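Local coordinates for peptidase S15/CocE/NonD (Thaumarchaeota archaeon SCGC AB-539-E09, PDB 4PF1), which is an archaeal serine aminopeptidase of the alpha/beta hydrolase fold, probably releasing residues from the N-terminal end of peptides, at residues Leu283-Glu297 with Lys317-Gly329. Sequence-based numbering, arbitrary orientation.
Sequences LTVPMLIVGGLFDQE and KLVHFVLGPWNHG
With CG opposite the backbone N in both His-328 and Asp-295 (chi1 -170° and -162°), the imidazole and the carboxylate are brought together. ND1 of His-328 donates to OD2 of Asp-295 at 3.1 Å, nearly straight (164°), on the syn side of the carboxylate and close to the imidazole plane; the bond of the same ND1 to OD1 is weak. A carboxylate suits this place because OD2 takes the straight bond to the ring, while OD1 accepts from backbone N-H groups: from N of Glu-297, 3.0 Å away, in an Asx turn, and from N of Asp-298, which fixes the group's rotation. Water 1 also donates to OD2. Over one imidazole face lies CB of Glu-297, 3.8 Å from the ring centroid, a CH-pi contact, while Gln-296 OE1 accepts from N of His-328 at 2.9 Å.

Upstream, strands 287-292 and 319-324 run parallel, joined by backbone hydrogen bonds such as that from Val-322 N to Ile-289 O, 2.7 Å. Branched residues fill the sheet faces: Ile-289 CD1 packs on Val-319 CG1, and Val-290 CG1 meets Trp-326 CZ3 at 3.5 Å. Gly-292, without a side chain, lets Trp-326 O approach its CA to 3.4 Å. The loops after these neighbouring strands of a beta-alpha-beta unit present the acid and histidine of what is probably an alpha/beta-hydrolase Ser-His-Asp triad, with Ser-161 OG on His-328 NE2.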
loop_
_atom_site.group_PDB
_atom_site.type_symbol
_atom_site.label_atom_id
_atom_site.label_comp_id
_atom_site.label_asym_id
_atom_site.label_seq_id
_atom_site.Cartn_x
_atom_site.Cartn_y
_atom_site.Cartn_z
ATOM N N LEU A 283 -11.281 35.259 -35.143
ATOM C CA LEU A 283 -10.240 34.374 -34.640
ATOM C C LEU A 283 -8.889 34.945 -35.072
ATOM O O LEU A 283 -8.533 34.862 -36.251
ATOM C CB LEU A 283 -10.474 32.954 -35.187
ATOM C CG LEU A 283 -9.429 31.891 -34.869
ATOM C CD1 LEU A 283 -9.713 31.219 -33.533
ATOM C CD2 LEU A 283 -9.382 30.867 -35.967
ATOM N N THR A 284 -8.185 35.611 -34.140
ATOM C CA THR A 284 -6.911 36.284 -34.431
ATOM C C THR A 284 -5.756 35.756 -33.572
ATOM O O THR A 284 -4.600 35.827 -33.995
ATOM C CB THR A 284 -7.052 37.806 -34.221
ATOM O OG1 THR A 284 -7.502 38.058 -32.887
ATOM C CG2 THR A 284 -7.999 38.462 -35.233
ATOM N N VAL A 285 -6.064 35.269 -32.360
ATOM C CA VAL A 285 -5.071 34.785 -31.397
ATOM C C VAL A 285 -4.750 33.293 -31.648
ATOM O O VAL A 285 -5.676 32.475 -31.694
ATOM C CB VAL A 285 -5.556 35.023 -29.933
ATOM C CG1 VAL A 285 -4.491 34.616 -28.915
ATOM C CG2 VAL A 285 -5.975 36.479 -29.720
ATOM N N PRO A 286 -3.446 32.916 -31.770
ATOM C CA PRO A 286 -3.101 31.487 -31.925
ATOM C C PRO A 286 -3.583 30.674 -30.723
ATOM O O PRO A 286 -3.412 31.099 -29.577
ATOM C CB PRO A 286 -1.571 31.496 -32.027
ATOM C CG PRO A 286 -1.215 32.895 -32.398
ATOM C CD PRO A 286 -2.236 33.757 -31.745
ATOM N N MET A 287 -4.238 29.540 -30.994
ATOM C CA MET A 287 -4.857 28.705 -29.973
ATOM C C MET A 287 -4.355 27.272 -30.026
ATOM O O MET A 287 -4.326 26.655 -31.094
ATOM C CB MET A 287 -6.384 28.725 -30.164
ATOM C CG MET A 287 -7.173 28.405 -28.912
ATOM S SD MET A 287 -8.969 28.480 -29.188
ATOM C CE MET A 287 -9.164 30.209 -29.676
ATOM N N LEU A 288 -4.006 26.732 -28.857
ATOM C CA LEU A 288 -3.607 25.343 -28.688
ATOM C C LEU A 288 -4.636 24.674 -27.767
ATOM O O LEU A 288 -4.521 24.749 -26.540
ATOM C CB LEU A 288 -2.165 25.250 -28.129
ATOM C CG LEU A 288 -1.541 23.842 -27.990
ATOM C CD1 LEU A 288 -1.358 23.168 -29.350
ATOM C CD2 LEU A 288 -0.200 23.916 -27.280
ATOM N N ILE A 289 -5.693 24.101 -28.366
ATOM C CA ILE A 289 -6.775 23.459 -27.615
ATOM C C ILE A 289 -6.304 22.089 -27.128
ATOM O O ILE A 289 -5.930 21.239 -27.936
ATOM C CB ILE A 289 -8.094 23.367 -28.438
ATOM C CG1 ILE A 289 -8.432 24.721 -29.117
ATOM C CG2 ILE A 289 -9.249 22.881 -27.548
ATOM C CD1 ILE A 289 -9.401 24.625 -30.299
ATOM N N VAL A 290 -6.301 21.894 -25.804
ATOM C CA VAL A 290 -5.827 20.661 -25.179
ATOM C C VAL A 290 -6.987 19.940 -24.500
ATOM O O VAL A 290 -7.521 20.416 -23.492
ATOM C CB VAL A 290 -4.665 20.929 -24.184
ATOM C CG1 VAL A 290 -3.912 19.645 -23.865
ATOM C CG2 VAL A 290 -3.709 21.995 -24.711
ATOM N N GLY A 291 -7.371 18.804 -25.071
ATOM C CA GLY A 291 -8.447 17.969 -24.556
ATOM C C GLY A 291 -7.975 16.606 -24.093
ATOM O O GLY A 291 -6.914 16.134 -24.510
ATOM N N GLY A 292 -8.768 15.984 -23.228
ATOM C CA GLY A 292 -8.490 14.659 -22.692
ATOM C C GLY A 292 -9.556 13.652 -23.059
ATOM O O GLY A 292 -10.753 13.946 -22.954
ATOM N N LEU A 293 -9.129 12.447 -23.470
ATOM C CA LEU A 293 -10.023 11.344 -23.859
ATOM C C LEU A 293 -10.890 10.855 -22.693
ATOM O O LEU A 293 -12.010 10.393 -22.919
ATOM C CB LEU A 293 -9.210 10.151 -24.417
ATOM C CG LEU A 293 -8.644 10.292 -25.842
ATOM C CD1 LEU A 293 -7.627 9.194 -26.130
ATOM C CD2 LEU A 293 -9.755 10.238 -26.893
ATOM N N PHE A 294 -10.370 10.934 -21.460
ATOM C CA PHE A 294 -11.077 10.425 -20.285
ATOM C C PHE A 294 -11.400 11.539 -19.273
ATOM O O PHE A 294 -11.509 11.277 -18.071
ATOM C CB PHE A 294 -10.254 9.292 -19.631
ATOM C CG PHE A 294 -9.775 8.239 -20.607
ATOM C CD1 PHE A 294 -10.679 7.411 -21.266
ATOM C CD2 PHE A 294 -8.420 8.093 -20.889
ATOM C CE1 PHE A 294 -10.235 6.452 -22.183
ATOM C CE2 PHE A 294 -7.976 7.122 -21.793
ATOM C CZ PHE A 294 -8.887 6.311 -22.438
ATOM N N ASP A 295 -11.610 12.767 -19.774
ATOM C CA ASP A 295 -11.966 13.929 -18.966
ATOM C C ASP A 295 -13.349 13.727 -18.321
ATOM O O ASP A 295 -14.367 13.791 -19.007
ATOM C CB ASP A 295 -11.946 15.202 -19.831
ATOM C CG ASP A 295 -11.875 16.485 -19.033
ATOM O OD1 ASP A 295 -12.698 16.659 -18.111
ATOM O OD2 ASP A 295 -10.989 17.300 -19.312
ATOM N N GLN A 296 -13.373 13.491 -16.992
ATOM C CA GLN A 296 -14.592 13.219 -16.224
ATOM C C GLN A 296 -15.398 14.502 -15.890
ATOM O O GLN A 296 -16.430 14.414 -15.211
ATOM C CB GLN A 296 -14.242 12.435 -14.936
ATOM C CG GLN A 296 -13.609 13.273 -13.797
ATOM C CD GLN A 296 -12.133 13.601 -13.949
ATOM O OE1 GLN A 296 -11.499 13.341 -14.977
ATOM N NE2 GLN A 296 -11.559 14.221 -12.921
ATOM N N GLU A 297 -14.954 15.679 -16.380
ATOM C CA GLU A 297 -15.646 16.929 -16.077
ATOM C C GLU A 297 -16.027 17.726 -17.328
ATOM O O GLU A 297 -17.154 18.219 -17.400
ATOM C CB GLU A 297 -14.812 17.793 -15.122
ATOM C CG GLU A 297 -14.767 17.235 -13.704
ATOM C CD GLU A 297 -14.197 18.132 -12.622
ATOM O OE1 GLU A 297 -14.019 17.638 -11.485
ATOM O OE2 GLU A 297 -13.953 19.329 -12.896
ATOM N N LYS A 317 -3.345 28.067 -39.497
ATOM C CA LYS A 317 -2.367 29.066 -39.080
ATOM C C LYS A 317 -2.461 29.385 -37.581
ATOM O O LYS A 317 -1.441 29.697 -36.965
ATOM C CB LYS A 317 -2.560 30.356 -39.895
ATOM C CG LYS A 317 -1.254 31.064 -40.246
ATOM C CD LYS A 317 -1.494 32.398 -40.961
ATOM C CE LYS A 317 -1.631 32.252 -42.462
ATOM N NZ LYS A 317 -1.977 33.544 -43.111
ATOM N N LEU A 318 -3.675 29.324 -37.001
ATOM C CA LEU A 318 -3.883 29.711 -35.603
ATOM C C LEU A 318 -4.394 28.580 -34.692
ATOM O O LEU A 318 -4.029 28.557 -33.517
ATOM C CB LEU A 318 -4.864 30.903 -35.526
ATOM C CG LEU A 318 -4.470 32.172 -36.304
ATOM C CD1 LEU A 318 -5.689 32.999 -36.651
ATOM C CD2 LEU A 318 -3.462 33.012 -35.528
ATOM N N VAL A 319 -5.259 27.681 -35.199
ATOM C CA VAL A 319 -5.874 26.650 -34.351
ATOM C C VAL A 319 -5.158 25.286 -34.453
ATOM O O VAL A 319 -4.934 24.769 -35.547
ATOM C CB VAL A 319 -7.401 26.510 -34.629
ATOM C CG1 VAL A 319 -8.047 25.493 -33.693
ATOM C CG2 VAL A 319 -8.106 27.853 -34.508
ATOM N N HIS A 320 -4.837 24.709 -33.282
ATOM C CA HIS A 320 -4.248 23.379 -33.121
ATOM C C HIS A 320 -5.029 22.618 -32.055
ATOM O O HIS A 320 -5.339 23.185 -31.008
ATOM C CB HIS A 320 -2.765 23.467 -32.732
ATOM C CG HIS A 320 -1.931 24.271 -33.675
ATOM N ND1 HIS A 320 -1.298 23.685 -34.755
ATOM C CD2 HIS A 320 -1.641 25.592 -33.659
ATOM C CE1 HIS A 320 -0.647 24.665 -35.361
ATOM N NE2 HIS A 320 -0.827 25.831 -34.739
ATOM N N PHE A 321 -5.351 21.342 -32.315
ATOM C CA PHE A 321 -6.086 20.512 -31.362
ATOM C C PHE A 321 -5.231 19.335 -30.896
ATOM O O PHE A 321 -4.714 18.577 -31.717
ATOM C CB PHE A 321 -7.414 20.024 -31.976
ATOM C CG PHE A 321 -8.256 19.080 -31.142
ATOM C CD1 PHE A 321 -8.503 19.342 -29.797
ATOM C CD2 PHE A 321 -8.868 17.974 -31.722
ATOM C CE1 PHE A 321 -9.292 18.477 -29.034
ATOM C CE2 PHE A 321 -9.664 17.114 -30.960
ATOM C CZ PHE A 321 -9.870 17.371 -29.621
ATOM N N VAL A 322 -5.069 19.206 -29.572
ATOM C CA VAL A 322 -4.314 18.123 -28.943
ATOM C C VAL A 322 -5.283 17.298 -28.095
ATOM O O VAL A 322 -5.973 17.849 -27.239
ATOM C CB VAL A 322 -3.099 18.633 -28.110
ATOM C CG1 VAL A 322 -2.327 17.467 -27.490
ATOM C CG2 VAL A 322 -2.169 19.497 -28.956
ATOM N N LEU A 323 -5.359 15.985 -28.367
ATOM C CA LEU A 323 -6.232 15.062 -27.648
ATOM C C LEU A 323 -5.389 13.936 -27.039
ATOM O O LEU A 323 -4.928 13.040 -27.754
ATOM C CB LEU A 323 -7.320 14.520 -28.606
ATOM C CG LEU A 323 -8.478 13.700 -28.010
ATOM C CD1 LEU A 323 -9.243 14.485 -26.938
ATOM C CD2 LEU A 323 -9.433 13.283 -29.095
ATOM N N GLY A 324 -5.129 14.046 -25.738
ATOM C CA GLY A 324 -4.304 13.091 -25.002
ATOM C C GLY A 324 -5.081 12.053 -24.209
ATOM O O GLY A 324 -6.298 12.179 -24.048
ATOM N N PRO A 325 -4.387 11.005 -23.681
ATOM C CA PRO A 325 -5.093 9.967 -22.898
ATOM C C PRO A 325 -5.247 10.423 -21.453
ATOM O O PRO A 325 -4.725 9.800 -20.519
ATOM C CB PRO A 325 -4.153 8.767 -23.023
ATOM C CG PRO A 325 -2.779 9.388 -23.065
ATOM C CD PRO A 325 -2.931 10.740 -23.741
ATOM N N TRP A 326 -5.927 11.547 -21.275
ATOM C CA TRP A 326 -5.958 12.218 -19.998
ATOM C C TRP A 326 -7.320 12.340 -19.392
ATOM O O TRP A 326 -8.314 12.506 -20.095
ATOM C CB TRP A 326 -5.367 13.633 -20.166
ATOM C CG TRP A 326 -3.985 13.656 -20.754
ATOM C CD1 TRP A 326 -2.923 12.883 -20.383
ATOM C CD2 TRP A 326 -3.495 14.558 -21.755
ATOM N NE1 TRP A 326 -1.806 13.236 -21.103
ATOM C CE2 TRP A 326 -2.128 14.258 -21.958
ATOM C CE3 TRP A 326 -4.078 15.599 -22.501
ATOM C CZ2 TRP A 326 -1.344 14.935 -22.902
ATOM C CZ3 TRP A 326 -3.305 16.256 -23.446
ATOM C CH2 TRP A 326 -1.950 15.936 -23.628
ATOM N N ASN A 327 -7.350 12.347 -18.056
ATOM C CA ASN A 327 -8.537 12.689 -17.305
ATOM C C ASN A 327 -8.588 14.232 -17.240
ATOM O O ASN A 327 -7.802 14.892 -17.929
ATOM C CB ASN A 327 -8.539 12.021 -15.915
ATOM C CG ASN A 327 -7.476 12.476 -14.935
ATOM O OD1 ASN A 327 -6.805 13.490 -15.109
ATOM N ND2 ASN A 327 -7.359 11.765 -13.832
ATOM N N HIS A 328 -9.455 14.803 -16.402
ATOM C CA HIS A 328 -9.617 16.251 -16.323
ATOM C C HIS A 328 -8.305 17.069 -16.061
ATOM O O HIS A 328 -8.117 18.109 -16.693
ATOM C CB HIS A 328 -10.674 16.621 -15.285
ATOM C CG HIS A 328 -11.049 18.061 -15.326
ATOM N ND1 HIS A 328 -11.394 18.680 -16.513
ATOM C CD2 HIS A 328 -11.081 18.971 -14.330
ATOM C CE1 HIS A 328 -11.628 19.941 -16.200
ATOM N NE2 HIS A 328 -11.464 20.159 -14.895
ATOM N N GLY A 329 -7.443 16.611 -15.154
ATOM C CA GLY A 329 -6.243 17.372 -14.802
ATOM C C GLY A 329 -4.900 16.872 -15.311
ATOM O O GLY A 329 -3.887 17.554 -15.120
HETATM O O HOH W 1 -8.181 16.669 -20.055
HETATM O O HOH W 2 -8.888 14.914 -12.901
#